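Local atomic coordinates of mandelate racemase/muconate lactonizing protein (PDB entry 3V5C), a protein that probably dehydrates galacturonate, as a magnesium-dependent sugar-acid dehydratase of the enolase superfamily. Residues 128-134 with 332-338; 77-81 with 99-103; 86-92 with 292-296; 125-129 with 323-327. The protein carries 1 engineered substitution. One frame throughout, in Å; residues are numbered along the deposited sequence.

Contact 1 of 4, residues 128-134 with 332-338; sequences VPCYDTS and FEFVEYD
One face of the Tyr131 ring rests over the backbone of Glu336, whose CA lies 4.2 Å from the ring centroid and 17° off the ring normal. At its edge this ring points CD2 into Phe334, 3.4 Å from Phe334 CB, and meets the phenylalanine face in an offset edge-to-face pair with planes at 79°. Tyr131 reaches this place because CG sits between the backbone N and the carbonyl carbon (chi1 69°). The backbones beside the ring form a parallel ladder, Cys130 to Asp132 against Val335 to Tyr337, which closes the barrel by joining its first strand to its last. Tyr131 N donates to Val335 O at 3.1 Å, and Tyr337 N to Tyr131 O at 2.9 Å. Thr133 OG1 gives its hydrogen to Glu336 OE2 at 2.6 Å, which receives it on its anti lone pair. Lys168 forms a salt bridge with the same oxygen and a hydrogen bond with Tyr131 OH, while Cys312 N binds Glu336 OE1. A leucine in place of Glu336 would probably leave Thr133 OG1 and Lys168 NZ without this acceptor. With both oxygens gripped, the buried carboxylate is held against rotation, and is likely to fix the Lys168 side chain in place.

Contact 2 of 4, residues 77-81 with 99-103; sequences LLDLF and VLDWL
With CG anti to the backbone N (chi1 173°), Leu77 carries both methyls toward helix 92-107, where Val99, Trp102 and Leu103 receive them. Val99 answers with CG1, likewise anti to its own N (chi1 163°), and the two side chains slide past each other in opposite directions, Leu77 CD1 lying 3.9 Å from Val99 CG1. The second methyl of Leu77 does more of the work. Its CD2 comes 3.6 Å from Trp102 CZ3, on the six-membered part of the indole, and 4.0 Å from Leu103 CD2, so one methyl touches two neighbouring residues of the helix. Phe81 brings up the flank: its ring and Leu103 approach from opposite directions, with Phe81 CZ 4.1 Å from Leu103 CD1, and the same CZ also reaches Val99 CG1. Leu80 adds a looser touch through CD1 on Val99 CG2 at 4.2 Å. No hydrogen bond crosses here; the fit is wholly apolar. The short 3-10 turn 77-80 thus packs on helix 92-107 in what is, as in relatives, the capping domain, while Ile50 and Ile52 of strand 42-52 touch Val99 and Leu77, and helix 111-115 meets Leu103 through Leu114.

Contact 3 of 4, residues 86-92 with 292-296; sequences RLREAYR and THWME
Arg92 meets Thr292 and Glu296 in a salt-bridge network that ties the loop leading into helix 92-107, and that helix's first residue, to helix 291-303 of the barrel domain. From CB the chain leaves with CG anti to the carbonyl carbon (chi1 -69°) and then runs extended to NE. CG and CD pass across Thr292, CD coming 3.9 Å from Thr292 CB. At the head, Thr292 CG2 lies over one face of the guanidinium, 3.4 Å from Arg92 NE. NE and NH2 grip Leu87 O side-on, the shorter bond being Arg92 NE to Leu87 O at 2.8 Å, within 4° of the guanidinium plane. Arg92 NH2 also reaches Glu296 OE2 at 2.8 Å, tilted from the guanidinium plane, on the syn side of a carboxylate turned 87° from that plane. NH1 bonds two waters, one shared with Glu89 OE1 and His293 ND1 and the other with Glu296 OE1; Glu89 OE1, 3.5 Å from Arg92 NH1 and well out of plane, adds a salt bridge of charges alone. A leucine here would probably leave the Leu87 carbonyl without its two donors and deprive Glu296 of a principal countercharge. Arg86, whose stronger partner is Asp82, adds a salt bridge whose hydrogen bond, Arg86 NH1 to Glu296 OE2 at 3.2 Å, is weak. Thr292 N is bonded to Glu96, and a water donates to Thr292 OG1 from 2.8 Å.

Contact 4 of 4, residues 125-129 with 323-327; sequences SLVVP and GHLSA
Strand-on-helix packing of the TIM-barrel kind joins Leu126 and Val128, at the start of the first barrel strand, to the segment 323-327 at the C-terminal part of helix 317-325. That helix lies between strands 307-308 and 335-337 in a beta-alpha-beta unit, and this part of it covers the outer side of strand 126-135. Two side chains of the strand, two residues apart and therefore on the same side, make the contact. Leu126, with CG anti to its N (chi1 -174°), turns CD2 to the segment, where it stands 3.5 Å from Gly323 O and 4.4 Å from Ala327 CB. Val128 presents both methyls to Ser326: CG1 comes 3.8 Å from Ser326 CB, and CG2 lies 3.3 Å from Ser326 OG. The serine hydroxyl is bonded within its own segment. Ser326 OG, set between the backbone N and the carbonyl carbon (chi1 76°), folds back on Gly323 rather than reaching for the strand, so the valine packs against a hydroxyl already engaged. Tyr112 of helix 111-115 touches both Leu126 and Ala327. The serine bond itself runs from Ser326 OG to Gly323 O at 2.7 Å, the donor tilted 22° from the carbonyl plane.

Overall arrangement
From the N terminus, contact 2 closes first, a short loop of the presumed capping domain between 77-81 and 99-103. Contact 3 opens inside that loop, at 86-92, and crosses it, reaching 200 residues on to helix 291-303; the two touch where Leu80 O meets the backbone N of Arg88. Contacts 4 and 1 open together on strand 126-135, sharing Val128 and Pro129, and cross contact 3 because they close only beyond it, at 323-327 and then 332-338. Contact 1 seals the barrel, contact 4 lays a helix on its outside, and contact 3 links the cap to the barrel. Leu325 packs on Trp294 and Met295, which joins contacts 3 and 4.

Contact 1 of 4, residues 128-134 with 332-338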
loop_
_atom_site.group_PDB
_atom_site.type_symbol
_atom_site.label_atom_id
_atom_site.label_comp_id
_atom_site.label_asym_id
_atom_site.label_seq_id
_atom_site.Cartn_x
_atom_site.Cartn_y
_atom_site.Cartn_z
ATOM N N VAL A 128 -1.251 9.291 10.172
ATOM C CA VAL A 128 -1.957 8.103 9.706
ATOM C C VAL A 128 -1.304 6.848 10.288
ATOM O O VAL A 128 -0.089 6.713 10.246
ATOM C CB VAL A 128 -1.895 8.025 8.149
ATOM C CG1 VAL A 128 -2.797 6.947 7.607
ATOM C CG2 VAL A 128 -2.278 9.363 7.526
ATOM N N PRO A 129 -2.107 5.926 10.832
ATOM C CA PRO A 129 -1.490 4.686 11.324
ATOM C C PRO A 129 -0.717 3.955 10.228
ATOM O O PRO A 129 -1.137 3.947 9.080
ATOM C CB PRO A 129 -2.696 3.842 11.753
ATOM C CG PRO A 129 -3.768 4.857 12.049
ATOM C CD PRO A 129 -3.565 5.942 11.033
ATOM N N CYS A 130 0.405 3.344 10.577
ATOM C CA CYS A 130 1.105 2.493 9.630
ATOM C C CYS A 130 1.537 1.213 10.315
ATOM O O CYS A 130 1.489 1.104 11.544
ATOM C CB CYS A 130 2.342 3.185 9.065
ATOM S SG CYS A 130 3.603 3.701 10.287
ATOM N N TYR A 131 1.959 0.247 9.510
ATOM C CA TYR A 131 2.516 -0.983 10.044
ATOM C C TYR A 131 3.713 -1.413 9.238
ATOM O O TYR A 131 3.874 -1.056 8.075
ATOM C CB TYR A 131 1.475 -2.128 10.110
ATOM C CG TYR A 131 1.006 -2.706 8.776
ATOM C CD1 TYR A 131 1.803 -3.590 8.054
ATOM C CD2 TYR A 131 -0.248 -2.398 8.271
ATOM C CE1 TYR A 131 1.372 -4.136 6.863
ATOM C CE2 TYR A 131 -0.701 -2.949 7.079
ATOM C CZ TYR A 131 0.119 -3.807 6.370
ATOM O OH TYR A 131 -0.298 -4.360 5.188
ATOM N N ASP A 132 4.587 -2.156 9.903
ATOM C CA ASP A 132 5.831 -2.597 9.322
ATOM C C ASP A 132 5.569 -3.883 8.559
ATOM O O ASP A 132 5.274 -4.913 9.167
ATOM C CB ASP A 132 6.820 -2.844 10.465
ATOM C CG ASP A 132 8.183 -3.270 9.983
ATOM O OD1 ASP A 132 8.357 -3.531 8.779
ATOM O OD2 ASP A 132 9.095 -3.376 10.837
ATOM N N THR A 133 5.688 -3.831 7.230
ATOM C CA THR A 133 5.361 -4.987 6.392
ATOM C C THR A 133 6.564 -5.880 6.028
ATOM O O THR A 133 6.423 -6.823 5.247
ATOM C CB THR A 133 4.661 -4.494 5.092
ATOM O OG1 THR A 133 3.922 -5.568 4.494
ATOM C CG2 THR A 133 5.689 -3.957 4.104
ATOM N N SER A 134 7.726 -5.620 6.639
ATOM C CA SER A 134 8.995 -6.172 6.151
ATOM C C SER A 134 9.411 -7.508 6.772
ATOM O O SER A 134 10.541 -7.946 6.561
ATOM C CB SER A 134 10.137 -5.157 6.370
ATOM O OG SER A 134 10.405 -4.969 7.755
ATOM N N PHE A 332 -10.239 3.930 7.017
ATOM C CA PHE A 332 -8.891 3.651 6.535
ATOM C C PHE A 332 -8.113 3.044 7.694
ATOM O O PHE A 332 -8.052 3.626 8.786
ATOM C CB PHE A 332 -8.200 4.952 6.083
ATOM C CG PHE A 332 -6.863 4.724 5.463
ATOM C CD1 PHE A 332 -5.723 4.666 6.252
ATOM C CD2 PHE A 332 -6.743 4.552 4.099
ATOM C CE1 PHE A 332 -4.489 4.434 5.681
ATOM C CE2 PHE A 332 -5.507 4.331 3.523
ATOM C CZ PHE A 332 -4.380 4.286 4.326
ATOM N N GLU A 333 -7.516 1.878 7.455
ATOM C CA GLU A 333 -6.840 1.133 8.513
ATOM C C GLU A 333 -5.378 1.549 8.732
ATOM O O GLU A 333 -5.025 2.043 9.805
ATOM C CB GLU A 333 -6.926 -0.376 8.202
ATOM C CG GLU A 333 -8.321 -0.930 8.353
ATOM C CD GLU A 333 -8.720 -1.097 9.795
ATOM O OE1 GLU A 333 -7.927 -1.659 10.585
ATOM O OE2 GLU A 333 -9.826 -0.660 10.142
ATOM N N PHE A 334 -4.530 1.316 7.735
ATOM C CA PHE A 334 -3.089 1.510 7.886
ATOM C C PHE A 334 -2.433 1.801 6.552
ATOM O O PHE A 334 -2.872 1.297 5.518
ATOM C CB PHE A 334 -2.404 0.219 8.344
ATOM C CG PHE A 334 -2.687 -0.193 9.750
ATOM C CD1 PHE A 334 -1.973 0.357 10.798
ATOM C CD2 PHE A 334 -3.579 -1.220 10.008
ATOM C CE1 PHE A 334 -2.204 -0.042 12.091
ATOM C CE2 PHE A 334 -3.815 -1.624 11.309
ATOM C CZ PHE A 334 -3.118 -1.040 12.349
ATOM N N VAL A 335 -1.347 2.562 6.592
ATOM C CA VAL A 335 -0.383 2.603 5.505
ATOM C C VAL A 335 0.551 1.378 5.643
ATOM O O VAL A 335 1.139 1.153 6.698
ATOM C CB VAL A 335 0.428 3.912 5.578
ATOM C CG1 VAL A 335 1.595 3.886 4.594
ATOM C CG2 VAL A 335 -0.480 5.097 5.289
ATOM N N GLU A 336 0.682 0.586 4.578
ATOM C CA GLU A 336 1.607 -0.553 4.569
ATOM C C GLU A 336 3.021 -0.036 4.292
ATOM O O GLU A 336 3.320 0.407 3.179
ATOM C CB GLU A 336 1.168 -1.578 3.505
ATOM C CG GLU A 336 2.066 -2.787 3.441
ATOM C CD GLU A 336 1.491 -3.957 2.668
ATOM O OE1 GLU A 336 0.480 -3.788 1.948
ATOM O OE2 GLU A 336 2.077 -5.064 2.772
ATOM N N TYR A 337 3.893 -0.087 5.308
ATOM C CA TYR A 337 5.194 0.600 5.255
ATOM C C TYR A 337 6.397 -0.332 5.079
ATOM O O TYR A 337 6.576 -1.278 5.860
ATOM C CB TYR A 337 5.405 1.461 6.506
ATOM C CG TYR A 337 6.596 2.366 6.387
ATOM C CD1 TYR A 337 7.849 1.965 6.846
ATOM C CD2 TYR A 337 6.489 3.614 5.785
ATOM C CE1 TYR A 337 8.948 2.788 6.727
ATOM C CE2 TYR A 337 7.586 4.450 5.666
ATOM C CZ TYR A 337 8.816 4.025 6.137
ATOM O OH TYR A 337 9.925 4.846 6.026
ATOM N N ASP A 338 7.192 -0.042 4.048
ATOM C CA ASP A 338 8.481 -0.675 3.779
ATOM C C ASP A 338 9.507 0.465 3.772
ATOM O O ASP A 338 9.293 1.488 3.125
ATOM C CB ASP A 338 8.419 -1.354 2.400
ATOM C CG ASP A 338 9.453 -2.456 2.212
ATOM O OD1 ASP A 338 10.079 -2.909 3.205
ATOM O OD2 ASP A 338 9.610 -2.888 1.041
HETATM O O HOH W 1 9.344 -1.494 7.201
#

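Contact 2 of 4, residues 77-81 with 99-103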
loop_
_atom_site.group_PDB
_atom_site.type_symbol
_atom_site.label_atom_id
_atom_site.label_comp_id
_atom_site.label_asym_id
_atom_site.label_seq_id
_atom_site.Cartn_x
_atom_site.Cartn_y
_atom_site.Cartn_z
ATOM N N LEU A 77 -6.453 19.819 -19.510
ATOM C CA LEU A 77 -6.519 19.117 -18.217
ATOM C C LEU A 77 -7.966 18.860 -17.792
ATOM O O LEU A 77 -8.287 17.779 -17.298
ATOM C CB LEU A 77 -5.770 19.887 -17.122
ATOM C CG LEU A 77 -5.911 19.346 -15.690
ATOM C CD1 LEU A 77 -5.403 17.906 -15.582
ATOM C CD2 LEU A 77 -5.152 20.240 -14.736
ATOM N N LEU A 78 -8.846 19.839 -17.973
ATOM C CA LEU A 78 -10.253 19.642 -17.610
ATOM C C LEU A 78 -10.870 18.428 -18.301
ATOM O O LEU A 78 -11.744 17.766 -17.738
ATOM C CB LEU A 78 -11.095 20.869 -17.961
ATOM C CG LEU A 78 -11.004 22.067 -17.022
ATOM C CD1 LEU A 78 -11.803 23.219 -17.602
ATOM C CD2 LEU A 78 -11.503 21.712 -15.619
ATOM N N ASP A 79 -10.426 18.144 -19.518
ATOM C CA ASP A 79 -11.025 17.069 -20.294
ATOM C C ASP A 79 -10.604 15.683 -19.801
ATOM O O ASP A 79 -11.169 14.670 -20.219
ATOM C CB ASP A 79 -10.712 17.227 -21.780
ATOM C CG ASP A 79 -11.408 18.436 -22.397
ATOM O OD1 ASP A 79 -12.472 18.851 -21.878
ATOM O OD2 ASP A 79 -10.886 18.961 -23.394
ATOM N N LEU A 80 -9.604 15.642 -18.921
ATOM C CA LEU A 80 -9.200 14.374 -18.323
ATOM C C LEU A 80 -10.184 13.932 -17.246
ATOM O O LEU A 80 -10.081 12.820 -16.736
ATOM C CB LEU A 80 -7.805 14.472 -17.710
ATOM C CG LEU A 80 -6.649 15.000 -18.555
ATOM C CD1 LEU A 80 -5.342 14.645 -17.852
ATOM C CD2 LEU A 80 -6.666 14.457 -19.959
ATOM N N PHE A 81 -11.114 14.804 -16.874
ATOM C CA PHE A 81 -12.087 14.497 -15.823
ATOM C C PHE A 81 -13.474 14.338 -16.441
ATOM O O PHE A 81 -13.781 14.963 -17.457
ATOM C CB PHE A 81 -12.109 15.607 -14.769
ATOM C CG PHE A 81 -10.825 15.739 -13.998
ATOM C CD1 PHE A 81 -10.631 15.013 -12.834
ATOM C CD2 PHE A 81 -9.806 16.577 -14.442
ATOM C CE1 PHE A 81 -9.442 15.127 -12.119
ATOM C CE2 PHE A 81 -8.621 16.692 -13.737
ATOM C CZ PHE A 81 -8.435 15.961 -12.572
ATOM N N VAL A 99 -0.776 13.950 -12.197
ATOM C CA VAL A 99 -1.810 14.986 -12.272
ATOM C C VAL A 99 -2.221 15.493 -10.890
ATOM O O VAL A 99 -2.355 16.708 -10.660
ATOM C CB VAL A 99 -3.040 14.498 -13.081
ATOM C CG1 VAL A 99 -4.248 15.381 -12.816
ATOM C CG2 VAL A 99 -2.691 14.505 -14.558
ATOM N N LEU A 100 -2.386 14.581 -9.948
ATOM C CA LEU A 100 -2.720 15.007 -8.598
ATOM C C LEU A 100 -1.580 15.831 -7.994
ATOM O O LEU A 100 -1.817 16.814 -7.291
ATOM C CB LEU A 100 -3.079 13.799 -7.721
ATOM C CG LEU A 100 -4.449 13.191 -8.017
ATOM C CD1 LEU A 100 -4.564 11.836 -7.349
ATOM C CD2 LEU A 100 -5.556 14.105 -7.531
ATOM N N ASP A 101 -0.336 15.425 -8.237
ATOM C CA ASP A 101 0.795 16.188 -7.726
ATOM C C ASP A 101 0.778 17.574 -8.356
ATOM O O ASP A 101 1.011 18.573 -7.681
ATOM C CB ASP A 101 2.109 15.492 -8.064
ATOM C CG ASP A 101 3.304 16.150 -7.383
ATOM O OD1 ASP A 101 3.220 16.406 -6.173
ATOM O OD2 ASP A 101 4.306 16.423 -8.056
ATOM N N TRP A 102 0.494 17.614 -9.654
ATOM C CA TRP A 102 0.473 18.875 -10.399
ATOM C C TRP A 102 -0.554 19.814 -9.776
ATOM O O TRP A 102 -0.244 20.981 -9.515
ATOM C CB TRP A 102 0.176 18.658 -11.888
ATOM C CG TRP A 102 0.283 19.945 -12.664
ATOM C CD1 TRP A 102 1.372 20.399 -13.330
ATOM C CD2 TRP A 102 -0.739 20.937 -12.824
ATOM N NE1 TRP A 102 1.100 21.632 -13.904
ATOM C CE2 TRP A 102 -0.192 21.977 -13.602
ATOM C CE3 TRP A 102 -2.067 21.043 -12.388
ATOM C CZ2 TRP A 102 -0.935 23.110 -13.969
ATOM C CZ3 TRP A 102 -2.802 22.173 -12.740
ATOM C CH2 TRP A 102 -2.227 23.192 -13.520
ATOM N N LEU A 103 -1.769 19.307 -9.551
ATOM C CA LEU A 103 -2.841 20.124 -8.966
ATOM C C LEU A 103 -2.415 20.659 -7.606
ATOM O O LEU A 103 -2.658 21.824 -7.281
ATOM C CB LEU A 103 -4.165 19.336 -8.869
ATOM C CG LEU A 103 -4.941 19.061 -10.159
ATOM C CD1 LEU A 103 -6.055 18.037 -9.909
ATOM C CD2 LEU A 103 -5.522 20.356 -10.733
#

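Contact 3 of 4, residues 86-92 with 292-296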
loop_
_atom_site.group_PDB
_atom_site.type_symbol
_atom_site.label_atom_id
_atom_site.label_comp_id
_atom_site.label_asym_id
_atom_site.label_seq_id
_atom_site.Cartn_x
_atom_site.Cartn_y
_atom_site.Cartn_z
ATOM N N ARG A 86 -14.253 13.330 -11.455
ATOM C CA ARG A 86 -13.416 12.147 -11.329
ATOM C C ARG A 86 -12.525 11.964 -12.549
ATOM O O ARG A 86 -12.971 12.084 -13.693
ATOM C CB ARG A 86 -14.279 10.899 -11.106
ATOM C CG ARG A 86 -15.051 10.921 -9.790
ATOM C CD ARG A 86 -15.885 9.660 -9.597
ATOM N NE ARG A 86 -17.034 9.592 -10.498
ATOM C CZ ARG A 86 -17.003 9.063 -11.718
ATOM N NH1 ARG A 86 -15.874 8.560 -12.199
ATOM N NH2 ARG A 86 -18.098 9.040 -12.464
ATOM N N LEU A 87 -11.261 11.664 -12.299
ATOM C CA LEU A 87 -10.329 11.409 -13.386
ATOM C C LEU A 87 -10.812 10.230 -14.203
ATOM O O LEU A 87 -11.107 9.156 -13.653
ATOM C CB LEU A 87 -8.941 11.124 -12.830
ATOM C CG LEU A 87 -7.877 10.979 -13.895
ATOM C CD1 LEU A 87 -7.619 12.334 -14.548
ATOM C CD2 LEU A 87 -6.603 10.468 -13.254
ATOM N N ARG A 88 -10.904 10.420 -15.518
ATOM C CA ARG A 88 -11.406 9.361 -16.383
ATOM C C ARG A 88 -10.528 8.114 -16.316
ATOM O O ARG A 88 -9.295 8.193 -16.298
ATOM C CB ARG A 88 -11.549 9.830 -17.835
ATOM C CG ARG A 88 -12.677 10.825 -18.045
ATOM C CD ARG A 88 -12.615 11.381 -19.442
ATOM N NE ARG A 88 -13.474 12.547 -19.600
ATOM C CZ ARG A 88 -14.706 12.501 -20.083
ATOM N NH1 ARG A 88 -15.227 11.339 -20.451
ATOM N NH2 ARG A 88 -15.416 13.617 -20.198
ATOM N N GLU A 89 -11.212 6.975 -16.289
ATOM C CA GLU A 89 -10.614 5.649 -16.243
ATOM C C GLU A 89 -9.401 5.503 -17.161
ATOM O O GLU A 89 -8.373 4.941 -16.773
ATOM C CB GLU A 89 -11.677 4.614 -16.640
ATOM C CG GLU A 89 -11.170 3.211 -16.677
ATOM C CD GLU A 89 -11.029 2.621 -15.293
ATOM O OE1 GLU A 89 -11.555 3.227 -14.327
ATOM O OE2 GLU A 89 -10.398 1.547 -15.177
ATOM N N ALA A 90 -9.521 6.021 -18.374
ATOM C CA ALA A 90 -8.475 5.861 -19.383
ATOM C C ALA A 90 -7.130 6.482 -19.001
ATOM O O ALA A 90 -6.104 6.129 -19.585
ATOM C CB ALA A 90 -8.950 6.420 -20.726
ATOM N N TYR A 91 -7.131 7.385 -18.025
ATOM C CA TYR A 91 -5.917 8.131 -17.672
ATOM C C TYR A 91 -5.339 7.768 -16.309
ATOM O O TYR A 91 -4.271 8.266 -15.922
ATOM C CB TYR A 91 -6.184 9.642 -17.665
ATOM C CG TYR A 91 -6.706 10.204 -18.965
ATOM C CD1 TYR A 91 -5.861 10.370 -20.057
ATOM C CD2 TYR A 91 -8.026 10.586 -19.093
ATOM C CE1 TYR A 91 -6.328 10.892 -21.251
ATOM C CE2 TYR A 91 -8.505 11.105 -20.288
ATOM C CZ TYR A 91 -7.646 11.256 -21.360
ATOM O OH TYR A 91 -8.108 11.772 -22.559
ATOM N N ARG A 92 -6.050 6.926 -15.566
ATOM C CA ARG A 92 -5.735 6.738 -14.148
ATOM C C ARG A 92 -4.360 6.129 -13.881
ATOM O O ARG A 92 -3.532 6.749 -13.216
ATOM C CB ARG A 92 -6.818 5.898 -13.479
ATOM C CG ARG A 92 -8.134 6.637 -13.384
ATOM C CD ARG A 92 -9.235 5.792 -12.772
ATOM N NE ARG A 92 -10.464 6.574 -12.710
ATOM C CZ ARG A 92 -11.545 6.218 -12.032
ATOM N NH1 ARG A 92 -11.571 5.062 -11.366
ATOM N NH2 ARG A 92 -12.617 7.010 -12.035
ATOM N N THR A 292 -7.480 7.089 -7.708
ATOM C CA THR A 292 -8.813 7.546 -8.102
ATOM C C THR A 292 -9.841 6.435 -7.887
ATOM O O THR A 292 -10.937 6.665 -7.348
ATOM C CB THR A 292 -8.804 8.017 -9.568
ATOM O OG1 THR A 292 -7.866 9.090 -9.685
ATOM C CG2 THR A 292 -10.189 8.529 -9.963
ATOM N N HIS A 293 -9.451 5.222 -8.253
ATOM C CA HIS A 293 -10.291 4.053 -8.025
ATOM C C HIS A 293 -10.566 3.893 -6.525
ATOM O O HIS A 293 -11.701 3.642 -6.085
ATOM C CB HIS A 293 -9.601 2.806 -8.574
ATOM C CG HIS A 293 -10.413 1.564 -8.422
ATOM N ND1 HIS A 293 -11.130 1.012 -9.462
ATOM C CD2 HIS A 293 -10.612 0.755 -7.352
ATOM C CE1 HIS A 293 -11.741 -0.080 -9.040
ATOM N NE2 HIS A 293 -11.446 -0.257 -7.765
ATOM N N TRP A 294 -9.515 4.042 -5.722
ATOM C CA TRP A 294 -9.641 3.895 -4.275
ATOM C C TRP A 294 -10.518 4.973 -3.632
ATOM O O TRP A 294 -11.207 4.703 -2.655
ATOM C CB TRP A 294 -8.255 3.850 -3.617
ATOM C CG TRP A 294 -7.848 2.470 -3.204
ATOM C CD1 TRP A 294 -6.823 1.734 -3.719
ATOM C CD2 TRP A 294 -8.454 1.676 -2.181
ATOM N NE1 TRP A 294 -6.753 0.507 -3.072
ATOM C CE2 TRP A 294 -7.739 0.452 -2.122
ATOM C CE3 TRP A 294 -9.530 1.876 -1.302
ATOM C CZ2 TRP A 294 -8.077 -0.568 -1.235
ATOM C CZ3 TRP A 294 -9.860 0.851 -0.402
ATOM C CH2 TRP A 294 -9.125 -0.348 -0.374
ATOM N N MET A 295 -10.516 6.187 -4.177
ATOM C CA MET A 295 -11.448 7.185 -3.656
ATOM C C MET A 295 -12.904 6.702 -3.780
ATOM O O MET A 295 -13.700 6.794 -2.823
ATOM C CB MET A 295 -11.259 8.512 -4.387
ATOM C CG MET A 295 -9.963 9.199 -3.975
ATOM S SD MET A 295 -9.541 10.637 -5.000
ATOM C CE MET A 295 -11.101 11.515 -5.046
ATOM N N GLU A 296 -13.246 6.172 -4.946
ATOM C CA GLU A 296 -14.604 5.685 -5.189
ATOM C C GLU A 296 -14.883 4.419 -4.388
ATOM O O GLU A 296 -15.929 4.283 -3.742
ATOM C CB GLU A 296 -14.837 5.438 -6.683
ATOM C CG GLU A 296 -14.795 6.702 -7.525
ATOM C CD GLU A 296 -14.991 6.436 -9.003
ATOM O OE1 GLU A 296 -15.831 5.576 -9.358
ATOM O OE2 GLU A 296 -14.297 7.091 -9.808
HETATM O O HOH W 2 -8.980 11.671 -9.704
HETATM O O HOH W 3 -10.452 2.553 -11.981
HETATM O O HOH W 4 -13.940 3.778 -10.065
HETATM O O HOH W 5 -15.578 5.980 -12.104
#

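Contact 4 of 4, residues 125-129 with 323-327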
loop_
_atom_site.group_PDB
_atom_site.type_symbol
_atom_site.label_atom_id
_atom_site.label_comp_id
_atom_site.label_asym_id
_atom_site.label_seq_id
_atom_site.Cartn_x
_atom_site.Cartn_y
_atom_site.Cartn_z
ATOM N N SER A 125 -2.718 18.641 11.226
ATOM C CA SER A 125 -1.751 17.747 10.600
ATOM C C SER A 125 -2.382 16.396 10.309
ATOM O O SER A 125 -3.205 15.905 11.095
ATOM C CB SER A 125 -0.523 17.561 11.494
ATOM O OG SER A 125 0.217 18.764 11.577
ATOM N N LEU A 126 -1.980 15.801 9.186
ATOM C CA LEU A 126 -2.411 14.461 8.817
ATOM C C LEU A 126 -1.435 13.434 9.361
ATOM O O LEU A 126 -0.287 13.359 8.927
ATOM C CB LEU A 126 -2.530 14.306 7.301
ATOM C CG LEU A 126 -3.124 12.955 6.886
ATOM C CD1 LEU A 126 -4.443 12.704 7.605
ATOM C CD2 LEU A 126 -3.298 12.876 5.391
ATOM N N VAL A 127 -1.914 12.650 10.312
ATOM C CA VAL A 127 -1.115 11.601 10.941
ATOM C C VAL A 127 -1.894 10.302 10.756
ATOM O O VAL A 127 -3.055 10.220 11.132
ATOM C CB VAL A 127 -0.902 11.899 12.459
ATOM C CG1 VAL A 127 -0.068 10.816 13.123
ATOM C CG2 VAL A 127 -0.237 13.277 12.650
ATOM N N VAL A 128 -1.251 9.291 10.172
ATOM C CA VAL A 128 -1.957 8.103 9.706
ATOM C C VAL A 128 -1.304 6.848 10.288
ATOM O O VAL A 128 -0.089 6.713 10.246
ATOM C CB VAL A 128 -1.895 8.025 8.149
ATOM C CG1 VAL A 128 -2.797 6.947 7.607
ATOM C CG2 VAL A 128 -2.278 9.363 7.526
ATOM N N PRO A 129 -2.107 5.926 10.832
ATOM C CA PRO A 129 -1.490 4.686 11.324
ATOM C C PRO A 129 -0.717 3.955 10.228
ATOM O O PRO A 129 -1.137 3.947 9.080
ATOM C CB PRO A 129 -2.696 3.842 11.753
ATOM C CG PRO A 129 -3.768 4.857 12.049
ATOM C CD PRO A 129 -3.565 5.942 11.033
ATOM N N GLY A 323 -0.850 7.322 2.377
ATOM C CA GLY A 323 -1.012 8.315 3.423
ATOM C C GLY A 323 -1.999 9.416 3.042
ATOM O O GLY A 323 -2.876 9.755 3.833
ATOM N N HIS A 324 -1.888 9.950 1.833
ATOM C CA HIS A 324 -2.835 10.971 1.387
ATOM C C HIS A 324 -4.242 10.421 1.156
ATOM O O HIS A 324 -5.229 11.095 1.447
ATOM C CB HIS A 324 -2.334 11.653 0.108
ATOM C CG HIS A 324 -1.206 12.604 0.336
ATOM N ND1 HIS A 324 -1.373 13.975 0.319
ATOM C CD2 HIS A 324 0.103 12.382 0.595
ATOM C CE1 HIS A 324 -0.208 14.555 0.546
ATOM N NE2 HIS A 324 0.704 13.612 0.719
ATOM N N LEU A 325 -4.341 9.193 0.651
ATOM C CA LEU A 325 -5.650 8.604 0.381
ATOM C C LEU A 325 -6.481 8.533 1.650
ATOM O O LEU A 325 -7.708 8.646 1.619
ATOM C CB LEU A 325 -5.485 7.185 -0.161
ATOM C CG LEU A 325 -6.764 6.377 -0.389
ATOM C CD1 LEU A 325 -7.621 7.043 -1.456
ATOM C CD2 LEU A 325 -6.424 4.939 -0.791
ATOM N N SER A 326 -5.807 8.312 2.774
ATOM C CA SER A 326 -6.502 8.139 4.040
ATOM C C SER A 326 -7.455 9.279 4.352
ATOM O O SER A 326 -8.449 9.056 5.037
ATOM C CB SER A 326 -5.516 7.926 5.189
ATOM O OG SER A 326 -4.905 9.145 5.541
ATOM N N ALA A 327 -7.170 10.487 3.855
ATOM C CA ALA A 327 -8.043 11.623 4.145
ATOM C C ALA A 327 -9.402 11.530 3.453
ATOM O O ALA A 327 -10.328 12.256 3.823
ATOM C CB ALA A 327 -7.355 12.955 3.800
#